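Local coordinates for protein chorismatase (Streptomyces hygroscopicus, PDB 4BPS) that catalyses the hydrolysis of chorismate to pyruvate and a dihydroxycyclohexadiene carboxylic acid used in making the immunosuppressants FK506 and FK520, at residues 143-146 against 152-155; 137-142 against 156-161; 180-185 against 297-302. All blocks are in the same frame, centred on the assembly; numbering follows the deposited sequence.

Contact 1: residues 143-146 against 152-155. With 3EB (3-(2-carboxyethyl)benzoic acid), chain B.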
# COMPACT_ATOMS: atom_id res chain seq x y z
N GLY A 143 5.33 15.13 -1.91
CA GLY A 143 5.56 16.16 -0.91
C GLY A 143 4.79 15.91 0.37
O GLY A 143 4.24 16.85 0.96
N ILE A 144 4.78 14.66 0.83
CA ILE A 144 3.94 14.27 1.95
C ILE A 144 4.19 15.11 3.23
O ILE A 144 3.25 15.31 4.00
CB ILE A 144 4.13 12.75 2.21
CG1 ILE A 144 3.04 12.17 3.13
CG2 ILE A 144 5.54 12.42 2.73
CD1 ILE A 144 3.02 10.63 3.09
N ASN A 145 5.42 15.60 3.44
CA ASN A 145 5.71 16.42 4.62
C ASN A 145 5.82 17.91 4.31
O ASN A 145 6.15 18.70 5.18
CB ASN A 145 7.01 15.96 5.30
CG ASN A 145 7.00 14.50 5.70
OD1 ASN A 145 8.00 13.81 5.51
ND2 ASN A 145 5.90 14.02 6.28
N THR A 146 5.59 18.28 3.06
CA THR A 146 5.59 19.70 2.70
C THR A 146 4.31 20.35 3.22
O THR A 146 3.35 19.67 3.57
CB THR A 146 5.68 19.94 1.17
OG1 THR A 146 4.48 19.49 0.52
CG2 THR A 146 6.91 19.28 0.55
N LEU A 152 -1.25 23.76 5.60
CA LEU A 152 -1.39 22.48 6.27
C LEU A 152 -0.47 21.45 5.65
O LEU A 152 -0.35 21.37 4.43
CB LEU A 152 -2.85 22.02 6.14
CG LEU A 152 -3.22 20.71 6.85
CD1 LEU A 152 -3.08 20.83 8.38
CD2 LEU A 152 -4.62 20.29 6.44
N GLU A 153 0.14 20.60 6.48
CA GLU A 153 0.97 19.51 5.96
C GLU A 153 0.19 18.68 4.96
O GLU A 153 -0.97 18.30 5.22
CB GLU A 153 1.46 18.62 7.11
CG GLU A 153 2.54 17.65 6.68
CD GLU A 153 2.93 16.63 7.75
OE1 GLU A 153 2.13 16.39 8.68
OE2 GLU A 153 4.05 16.09 7.65
N VAL A 154 0.83 18.34 3.84
CA VAL A 154 0.17 17.56 2.79
C VAL A 154 -0.41 16.25 3.34
O VAL A 154 -1.52 15.88 2.99
CB VAL A 154 1.10 17.38 1.59
CG1 VAL A 154 0.58 16.30 0.63
CG2 VAL A 154 1.22 18.70 0.84
N TYR A 155 0.32 15.52 4.18
CA TYR A 155 -0.24 14.25 4.67
C TYR A 155 -1.58 14.48 5.38
O TYR A 155 -2.50 13.68 5.25
CB TYR A 155 0.72 13.57 5.64
CG TYR A 155 0.18 12.25 6.16
CD1 TYR A 155 -0.10 11.18 5.31
CD2 TYR A 155 -0.10 12.07 7.51
CE1 TYR A 155 -0.60 10.00 5.78
CE2 TYR A 155 -0.57 10.88 8.00
CZ TYR A 155 -0.84 9.85 7.14
OH TYR A 155 -1.33 8.67 7.65
C 3EB B . 1.50 4.79 10.90
O 3EB B . 0.63 5.62 11.16
CA 3EB B . 2.62 5.07 9.95
OAB 3EB B . -2.04 6.97 5.83
OAD 3EB B . -2.38 5.19 4.54
CAE 3EB B . 1.29 3.64 7.61
CAF 3EB B . 0.43 2.97 6.74
CAG 3EB B . 1.19 5.02 7.78
CAH 3EB B . -0.52 3.67 6.02
CAL 3EB B . -1.74 5.81 5.48
CAM 3EB B . 0.20 5.71 7.06
CAN 3EB B . -0.66 5.04 6.19
OXT 3EB B . 1.54 3.64 11.49
C2 3EB B . 2.14 5.80 8.68
O HOH W 1 5.87 18.28 7.91
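Two carbonyls of the turn at Gly143-Thr146 receive the first amides of the helix that starts at Val154. Val154 N donates to Thr146 O at 2.9 Å, fairly straight (162°), whereas the bond from Tyr155 N to Ile144 O, equally long, is bent to 136°. The turn is itself tied by Gly143 O, which takes both Thr146 N and Thr146 OG1, the hydroxyl approaching in the carbonyl plane at 2.7 Å.

Among the side chains, Asn145 and Glu153 run alongside each other: Asn145 ND2 reaches Glu153 OE2 at 3.1 Å, on its anti side and out of the carboxylate plane. A water donates to both Asn145 O and Glu153 OE2. Outside the pair, Arg301 engages Asn145 OD1 and Arg156 forms a salt bridge with Glu153 OE1.

The apolar contribution comes from Ile144, whose CG1 lies 3.7 Å from Tyr155 CB. A fully extended chi1 (-180°) carries the Tyr155 ring out alongside Ile144, and Tyr155 OH donates to carboxylate atom OAB of the bound ligand at 2.6 Å, at the ring edge. The result is a type I turn folded over a helix N terminus, with Glu153 as N-cap and the substrate-binding Tyr155 as the second residue of the helix.

Contact 2: residues 137-142 against 156-161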
# COMPACT_ATOMS: atom_id res chain seq x y z
N THR A 137 -4.80 -0.95 -0.19
CA THR A 137 -4.68 0.33 -0.85
C THR A 137 -3.26 0.85 -0.70
O THR A 137 -2.56 0.54 0.27
CB THR A 137 -5.66 1.39 -0.27
OG1 THR A 137 -5.34 1.65 1.10
CG2 THR A 137 -7.10 0.96 -0.42
N TRP A 138 -2.84 1.68 -1.66
CA TRP A 138 -1.57 2.39 -1.56
C TRP A 138 -1.81 3.84 -1.97
O TRP A 138 -2.55 4.10 -2.92
CB TRP A 138 -0.51 1.83 -2.50
CG TRP A 138 -0.01 0.43 -2.22
CD1 TRP A 138 1.17 0.10 -1.63
CD2 TRP A 138 -0.65 -0.82 -2.59
NE1 TRP A 138 1.32 -1.27 -1.61
CE2 TRP A 138 0.22 -1.86 -2.18
CE3 TRP A 138 -1.85 -1.16 -3.23
CZ2 TRP A 138 -0.06 -3.21 -2.41
CZ3 TRP A 138 -2.13 -2.50 -3.45
CH2 TRP A 138 -1.23 -3.51 -3.04
N ASN A 139 -1.13 4.74 -1.28
CA ASN A 139 -1.20 6.18 -1.56
C ASN A 139 0.23 6.70 -1.64
O ASN A 139 0.97 6.68 -0.66
CB ASN A 139 -1.94 6.93 -0.44
CG ASN A 139 -3.28 6.30 -0.12
OD1 ASN A 139 -4.26 6.55 -0.81
ND2 ASN A 139 -3.32 5.45 0.93
N TYR A 140 0.59 7.15 -2.85
CA TYR A 140 1.93 7.72 -3.12
C TYR A 140 1.71 9.22 -3.22
O TYR A 140 1.10 9.70 -4.18
CB TYR A 140 2.51 7.13 -4.39
CG TYR A 140 2.65 5.61 -4.32
CD1 TYR A 140 3.67 5.04 -3.57
CD2 TYR A 140 1.77 4.76 -4.97
CE1 TYR A 140 3.83 3.68 -3.48
CE2 TYR A 140 1.91 3.38 -4.89
CZ TYR A 140 2.95 2.84 -4.15
OH TYR A 140 3.15 1.49 -4.03
N VAL A 141 2.16 9.95 -2.19
CA VAL A 141 1.74 11.33 -1.93
C VAL A 141 2.93 12.25 -2.16
O VAL A 141 3.84 12.31 -1.33
CB VAL A 141 1.20 11.46 -0.48
CG1 VAL A 141 0.77 12.91 -0.18
CG2 VAL A 141 0.03 10.49 -0.23
N SER A 142 2.92 12.99 -3.27
CA SER A 142 3.99 13.92 -3.56
C SER A 142 4.13 15.00 -2.46
O SER A 142 3.17 15.69 -2.12
CB SER A 142 3.70 14.62 -4.86
OG SER A 142 4.71 15.57 -5.14
N ARG A 156 -1.65 15.55 6.17
CA ARG A 156 -2.86 15.85 6.92
C ARG A 156 -4.00 16.25 5.98
O ARG A 156 -5.15 15.85 6.19
CB ARG A 156 -2.59 16.94 7.95
CG ARG A 156 -1.58 16.49 8.99
CD ARG A 156 -1.08 17.66 9.84
NE ARG A 156 0.04 17.24 10.68
CZ ARG A 156 -0.07 16.90 11.96
NH1 ARG A 156 -1.25 16.97 12.59
NH2 ARG A 156 1.00 16.50 12.64
N ASP A 157 -3.68 17.01 4.95
CA ASP A 157 -4.64 17.42 3.91
C ASP A 157 -5.19 16.17 3.20
O ASP A 157 -6.41 16.00 3.02
CB ASP A 157 -3.85 18.33 2.96
CG ASP A 157 -4.67 19.02 1.88
OD1 ASP A 157 -5.88 19.27 2.04
OD2 ASP A 157 -4.01 19.38 0.89
N PHE A 158 -4.29 15.26 2.83
CA PHE A 158 -4.67 13.96 2.27
C PHE A 158 -5.59 13.19 3.23
O PHE A 158 -6.61 12.64 2.81
CB PHE A 158 -3.39 13.17 1.95
CG PHE A 158 -3.62 11.69 1.84
CD1 PHE A 158 -4.24 11.14 0.71
CD2 PHE A 158 -3.26 10.83 2.86
CE1 PHE A 158 -4.50 9.78 0.63
CE2 PHE A 158 -3.50 9.47 2.77
CZ PHE A 158 -4.13 8.95 1.66
N CYS A 159 -5.24 13.14 4.52
CA CYS A 159 -6.07 12.42 5.47
C CYS A 159 -7.47 13.02 5.57
O CYS A 159 -8.44 12.28 5.74
CB CYS A 159 -5.42 12.38 6.86
SG CYS A 159 -4.07 11.16 7.03
N VAL A 160 -7.58 14.36 5.54
CA VAL A 160 -8.89 15.00 5.55
C VAL A 160 -9.72 14.48 4.36
O VAL A 160 -10.89 14.11 4.51
CB VAL A 160 -8.76 16.54 5.49
CG1 VAL A 160 -10.11 17.20 5.21
CG2 VAL A 160 -8.17 17.08 6.80
N GLY A 161 -9.13 14.50 3.16
CA GLY A 161 -9.86 14.05 1.99
C GLY A 161 -10.29 12.59 2.03
O GLY A 161 -11.42 12.25 1.68
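The far end of the Phe158 ring meets the Asn139 amide, and this is where segments 137-142 and 156-161 come closest. Asn139 CG stands 3.3 Å from Phe158 CZ, Asn139 OD1 lies 3.5 Å from Phe158 CE1, and Asn139 CB adds a further contact with CZ at 3.6 Å. The two side chains meet at about a right angle, with amide and ring planes 56° apart, so the amide meets the CZ-CE1 end of the ring obliquely. On the helix, a chi1 of 159° sets Phe158 CG anti to the backbone N and carries the ring over to the strand.

The other half of the contact is looser. Val141, two residues further along the same side of the strand, places CG2 over one face of the ring, yet no nearer than 4.4 Å from Phe158 CG. Backbones stay well apart, the nearest CA atoms, those of Val141 and Phe158, being 8.1 Å from each other, and a single aromatic side chain bridges the distance. All three touching residues are buried; solvent reaches the helix on its far side, at Arg156 and Val160, which take no part.

The buried amide is well satisfied: Tyr119 OH bonds to Asn139 OD1, and Asn139 ND2 bonds to Thr180 O. These partners fix the rotation of a residue that also touches the bound ligand in its pocket. The contact is thus the strand-to-helix interface of the beta-alpha-beta unit formed by strand 133-142, helix 154-169 and strand 178-184. Here the helix covers a face of the six-stranded sheet beside helix 112-129, whose Thr115 also touches Phe158, while strands 178-184 and 189-196 flank strand 133-142 on either side.

Contact 3: residues 180-185 against 297-302. With 3EB (3-(2-carboxyethyl)benzoic acid), chain B.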
# COMPACT_ATOMS: atom_id res chain seq x y z
N THR A 180 -0.74 1.81 2.57
CA THR A 180 0.51 2.56 2.59
C THR A 180 0.18 4.02 2.34
O THR A 180 -0.64 4.31 1.48
CB THR A 180 1.44 2.05 1.50
OG1 THR A 180 1.79 0.71 1.82
CG2 THR A 180 2.70 2.90 1.34
N GLY A 181 0.83 4.91 3.10
CA GLY A 181 0.74 6.36 2.91
C GLY A 181 2.16 6.88 2.91
O GLY A 181 2.75 7.07 3.98
N ILE A 182 2.74 7.08 1.73
CA ILE A 182 4.18 7.27 1.63
C ILE A 182 4.46 8.41 0.66
O ILE A 182 3.61 8.73 -0.17
CB ILE A 182 4.83 5.92 1.16
CG1 ILE A 182 6.30 5.86 1.54
CG2 ILE A 182 4.61 5.68 -0.36
CD1 ILE A 182 6.49 5.63 3.02
N GLY A 183 5.64 9.03 0.77
CA GLY A 183 5.96 10.17 -0.08
C GLY A 183 6.30 9.79 -1.50
O GLY A 183 6.68 8.66 -1.83
N ALA A 184 6.18 10.80 -2.35
CA ALA A 184 6.75 10.78 -3.69
C ALA A 184 7.45 12.12 -3.92
O ALA A 184 7.14 13.12 -3.27
CB ALA A 184 5.66 10.53 -4.74
N HIS A 185 8.34 12.15 -4.91
CA HIS A 185 9.15 13.33 -5.18
C HIS A 185 8.54 14.24 -6.26
O HIS A 185 9.15 15.24 -6.62
CB HIS A 185 10.57 12.93 -5.59
CG HIS A 185 11.27 12.11 -4.56
ND1 HIS A 185 11.96 12.67 -3.51
CD2 HIS A 185 11.34 10.76 -4.39
CE1 HIS A 185 12.45 11.70 -2.75
NE2 HIS A 185 12.07 10.53 -3.25
N LYS A 297 8.72 -3.84 0.12
CA LYS A 297 9.24 -2.52 -0.19
C LYS A 297 9.64 -1.86 1.12
O LYS A 297 8.87 -1.88 2.08
CB LYS A 297 8.24 -1.68 -0.97
CG LYS A 297 8.06 -2.22 -2.40
CD LYS A 297 6.64 -2.18 -2.90
CE LYS A 297 6.13 -0.79 -2.96
NZ LYS A 297 4.62 -0.77 -3.11
N VAL A 298 10.84 -1.29 1.13
CA VAL A 298 11.42 -0.67 2.30
C VAL A 298 11.68 0.80 1.93
O VAL A 298 12.52 1.08 1.08
CB VAL A 298 12.74 -1.39 2.71
CG1 VAL A 298 13.35 -0.69 3.93
CG2 VAL A 298 12.48 -2.86 3.00
N TYR A 299 10.90 1.70 2.53
CA TYR A 299 10.98 3.11 2.24
C TYR A 299 11.90 3.76 3.25
O TYR A 299 11.73 3.54 4.45
CB TYR A 299 9.60 3.73 2.35
CG TYR A 299 8.52 3.06 1.53
CD1 TYR A 299 8.43 3.24 0.15
CD2 TYR A 299 7.53 2.27 2.14
CE1 TYR A 299 7.40 2.67 -0.60
CE2 TYR A 299 6.50 1.69 1.41
CZ TYR A 299 6.43 1.90 0.04
OH TYR A 299 5.42 1.39 -0.73
N VAL A 300 12.88 4.54 2.77
CA VAL A 300 13.90 5.11 3.64
C VAL A 300 14.03 6.59 3.35
O VAL A 300 14.24 7.00 2.19
CB VAL A 300 15.27 4.42 3.40
CG1 VAL A 300 16.31 4.97 4.35
CG2 VAL A 300 15.14 2.88 3.58
N ARG A 301 13.91 7.41 4.39
CA ARG A 301 13.88 8.86 4.22
C ARG A 301 15.20 9.45 3.72
O ARG A 301 15.19 10.32 2.83
CB ARG A 301 13.48 9.52 5.55
CG ARG A 301 13.55 11.06 5.53
CD ARG A 301 13.04 11.65 6.83
NE ARG A 301 11.63 11.36 7.07
CZ ARG A 301 10.62 12.05 6.53
NH1 ARG A 301 10.84 13.13 5.78
NH2 ARG A 301 9.37 11.64 6.75
N ARG A 302 16.31 9.06 4.34
CA ARG A 302 17.62 9.63 4.03
C ARG A 302 18.48 8.71 3.17
O ARG A 302 18.61 7.52 3.49
CB ARG A 302 18.42 9.92 5.30
CG ARG A 302 17.71 10.83 6.28
CD ARG A 302 18.72 11.44 7.27
NE ARG A 302 19.52 10.41 7.93
CZ ARG A 302 20.58 10.63 8.70
NH1 ARG A 302 21.01 11.87 8.92
NH2 ARG A 302 21.25 9.60 9.24
C 3EB B . 1.50 4.79 10.90
O 3EB B . 0.63 5.62 11.16
CA 3EB B . 2.62 5.07 9.95
OAB 3EB B . -2.04 6.97 5.83
OAD 3EB B . -2.38 5.19 4.54
CAE 3EB B . 1.29 3.64 7.61
CAF 3EB B . 0.43 2.97 6.74
CAG 3EB B . 1.19 5.02 7.78
CAH 3EB B . -0.52 3.67 6.02
CAL 3EB B . -1.74 5.81 5.48
CAM 3EB B . 0.20 5.71 7.06
CAN 3EB B . -0.66 5.04 6.19
OXT 3EB B . 1.54 3.64 11.49
C2 3EB B . 2.14 5.80 8.68
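One face of the Tyr299 ring carries Ile182, while Thr180 approaches the hydroxyl end of the same ring obliquely. Ile182 CG1 sits 3.7 Å from the ring centroid and only 15° off the ring normal, a CH-pi contact over the face, displaced slightly toward the rim. The branch ends near the CB end of the ring: Ile182 CD1 comes within 3.6 Å of both Tyr299 CG and Tyr299 CD2, and also touches Tyr299 CB at 3.7 Å. CG2 is the more distant branch, 4.1 Å from Tyr299 CE1. Ile182 lays its longer arm on the aromatic surface because chi1 (-158°) turns CG1 away from the backbone N.

Thr180 comes from the opposite direction to Tyr299, its methyl CG2 being 3.7 Å from Tyr299 OH. Its hydroxyl turns elsewhere: Thr180 OG1 and Tyr299 OH both hydrogen-bond Glu340 OE1, so a single carboxylate oxygen serves both side chains at this end of the contact. Away from these three residues the two strands separate, and even the closest CA atoms, of Ile182 and Tyr299, are 8.0 Å apart.

The backbone of 180-185 has a second task, because it lines the ligand pocket: Gly181 N is 3.4 Å from atom CAN of the bound ligand, and the absence of a side chain at Gly181 leaves room for the ligand carboxylate. Ile182 also touches Glu338, the proton acceptor, on strand 337-343. The contact joins two sheets rather than two neighbours in one. Strand 178-184 is the outermost strand of the six-stranded sheet, next to strand 133-142, and it packs through its side chains against strand 296-300, which lies between strands 323-327 and 337-343 in the other sheet.

Overall arrangement
From the N terminus, strand 133-142 supplies the first half of contact 2 and runs straight into the turn of contact 1. Contact 1 closes a short loop by fixing that turn to the start of helix 154-169; one helical turn later contact 2 closes a wider loop around it. Val154 and Val141 touch, making the two continuous. The chain then returns in strand 178-184, completing the beta-alpha-beta unit, and contact 3 follows in series, closing over more than a hundred residues to tie this sheet to the C-terminal one. Backbone bonds between the neighbouring strands link contacts 2 and 3, and Asn145 with Arg301 links contacts 1 and 3.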